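Local coordinates for putative metal-dependent isothiocyanate hydrolase SaxA (Pectobacterium carotovorum, PDB 6BRM), which probably hydrolyses isothiocyanates as a two-zinc enzyme with a metallo-beta-lactamase fold, at residues R207-L212 with E245-I250. Sequence-based numbering, arbitrary orientation. Where two conformers were deposited one is given.
Sequences RTLKML and EDKILI
One methyl group of L209, CD2, carries this contact, lying against the aliphatic stem of K247 and the end of I248. L209 CD2 lies 3.9 Å from K247 CB and about as far from K247 CD. L209 CD2 is 4.0 Å from I248 CD1. The side chains of L209 and K247 run at a slant to one another, and no hydrogen bond joins the two segments; the association is purely apolar. The backbones stay well apart, 8.7 Å between the CA atoms of L209 and K247, a gap closed from both sides, by the leucine's isobutyl group and the lysine's stem. In I248, CG1 rather than CG2 takes the place opposite the carbonyl carbon (chi1 -47°), and its terminal CD1 carries the branch to L209 although the side chain does not set out toward the helix.

The contact belongs to the alpha-beta/beta-alpha sandwich of the metallo-beta-lactamase superfamily, away from the zinc site, with helix 203-211 on the outer face of one sheet: the helix leads into strand 216-220, and strand 248-249 adds on beside that strand in parallel as an edge strand of its sheet within the chain. L209 and I248 both also touch I217 of strand 216-220, which the helix packs against, and I248 reaches S239 of helix 232-241, so buried hydrocarbon residues suit both positions.

K247 serves two purposes at the partly exposed margin. Its CG stands opposite the carbonyl carbon (chi1 -80°), and the chain then runs extended past L209 before bending at chi4 (-72°). The methylenes thus meet the leucine, while NZ donates a hydrogen bond to the backbone carbonyl of P213 and a weak one to that of A215, both in the link between helix 203-211 and strand 216-220.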
# COMPACT_ATOMS: atom_id res chain seq x y z
N ARG B 207 12.72 9.59 -9.83
CA ARG B 207 12.82 8.61 -8.74
C ARG B 207 12.64 7.15 -9.20
O ARG B 207 13.24 6.24 -8.62
CB ARG B 207 11.82 8.95 -7.64
CG ARG B 207 12.27 10.10 -6.75
CD ARG B 207 11.11 10.73 -6.00
NE ARG B 207 11.57 11.60 -4.92
CZ ARG B 207 12.12 12.80 -5.10
NH1 ARG B 207 12.28 13.28 -6.32
NH2 ARG B 207 12.50 13.52 -4.05
N THR B 208 11.81 6.94 -10.22
CA THR B 208 11.65 5.62 -10.86
C THR B 208 12.90 5.19 -11.62
O THR B 208 13.36 4.06 -11.48
CB THR B 208 10.51 5.60 -11.89
OG1 THR B 208 10.65 6.69 -12.81
CG2 THR B 208 9.18 5.70 -11.22
N LEU B 209 13.43 6.11 -12.42
CA LEU B 209 14.56 5.83 -13.31
C LEU B 209 15.86 5.61 -12.53
O LEU B 209 16.75 4.90 -13.00
CB LEU B 209 14.71 6.94 -14.36
CG LEU B 209 15.02 6.51 -15.80
CD1 LEU B 209 13.89 5.69 -16.40
CD2 LEU B 209 15.29 7.74 -16.66
N LYS B 210 15.98 6.21 -11.35
CA LYS B 210 17.07 5.88 -10.41
C LYS B 210 16.94 4.44 -9.92
O LYS B 210 17.93 3.72 -9.85
CB LYS B 210 17.08 6.85 -9.21
CG LYS B 210 17.64 8.22 -9.54
CD LYS B 210 17.43 9.21 -8.40
CE LYS B 210 18.03 10.56 -8.74
NZ LYS B 210 17.50 11.65 -7.87
N MET B 211 15.71 4.05 -9.58
CA MET B 211 15.40 2.68 -9.15
C MET B 211 15.65 1.66 -10.26
O MET B 211 16.27 0.63 -10.04
CB MET B 211 13.93 2.59 -8.70
CG MET B 211 13.66 1.60 -7.57
SD MET B 211 13.45 2.40 -5.96
CE MET B 211 14.97 3.33 -5.84
N LEU B 212 15.17 1.99 -11.46
CA LEU B 212 15.14 1.06 -12.60
C LEU B 212 15.67 1.74 -13.88
O LEU B 212 14.89 2.09 -14.77
CB LEU B 212 13.70 0.55 -12.77
CG LEU B 212 13.46 -0.73 -13.56
CD1 LEU B 212 14.04 -1.94 -12.83
CD2 LEU B 212 11.97 -0.91 -13.78
N GLU B 245 16.45 13.01 -21.05
CA GLU B 245 15.53 13.41 -22.12
C GLU B 245 15.10 12.29 -23.08
O GLU B 245 13.92 12.20 -23.41
CB GLU B 245 16.08 14.63 -22.91
CG GLU B 245 17.34 14.42 -23.76
CD GLU B 245 18.64 14.41 -22.97
OE1 GLU B 245 18.74 15.11 -21.93
OE2 GLU B 245 19.58 13.70 -23.38
N ASP B 246 16.04 11.45 -23.49
CA ASP B 246 15.75 10.36 -24.45
C ASP B 246 15.21 9.06 -23.83
O ASP B 246 14.88 8.12 -24.56
CB ASP B 246 16.97 10.07 -25.36
CG ASP B 246 18.20 9.60 -24.59
OD1 ASP B 246 18.29 9.85 -23.36
OD2 ASP B 246 19.10 9.01 -25.22
N LYS B 247 15.12 9.01 -22.50
CA LYS B 247 14.44 7.92 -21.78
C LYS B 247 13.01 8.27 -21.32
O LYS B 247 12.26 7.36 -20.96
CB LYS B 247 15.27 7.47 -20.57
CG LYS B 247 16.41 6.53 -20.94
CD LYS B 247 17.12 5.99 -19.71
CE LYS B 247 17.95 4.76 -20.05
NZ LYS B 247 17.12 3.55 -20.32
N ILE B 248 12.65 9.55 -21.31
CA ILE B 248 11.28 9.98 -20.99
C ILE B 248 10.51 10.24 -22.29
O ILE B 248 10.67 11.29 -22.92
CB ILE B 248 11.26 11.25 -20.09
CG1 ILE B 248 12.24 11.13 -18.91
CG2 ILE B 248 9.85 11.53 -19.58
CD1 ILE B 248 12.17 9.83 -18.14
N LEU B 249 9.68 9.27 -22.67
CA LEU B 249 8.76 9.42 -23.81
C LEU B 249 7.55 10.25 -23.37
O LEU B 249 6.92 9.95 -22.36
CB LEU B 249 8.31 8.06 -24.35
CG LEU B 249 9.17 7.38 -25.42
CD1 LEU B 249 8.97 8.05 -26.78
CD2 LEU B 249 10.64 7.36 -25.04
N ILE B 250 7.25 11.31 -24.13
CA ILE B 250 6.12 12.19 -23.84
C ILE B 250 5.31 12.34 -25.13
O ILE B 250 5.46 13.32 -25.87
CB ILE B 250 6.58 13.58 -23.31
CG1 ILE B 250 7.71 13.44 -22.28
CG2 ILE B 250 5.40 14.30 -22.67
CD1 ILE B 250 8.31 14.76 -21.84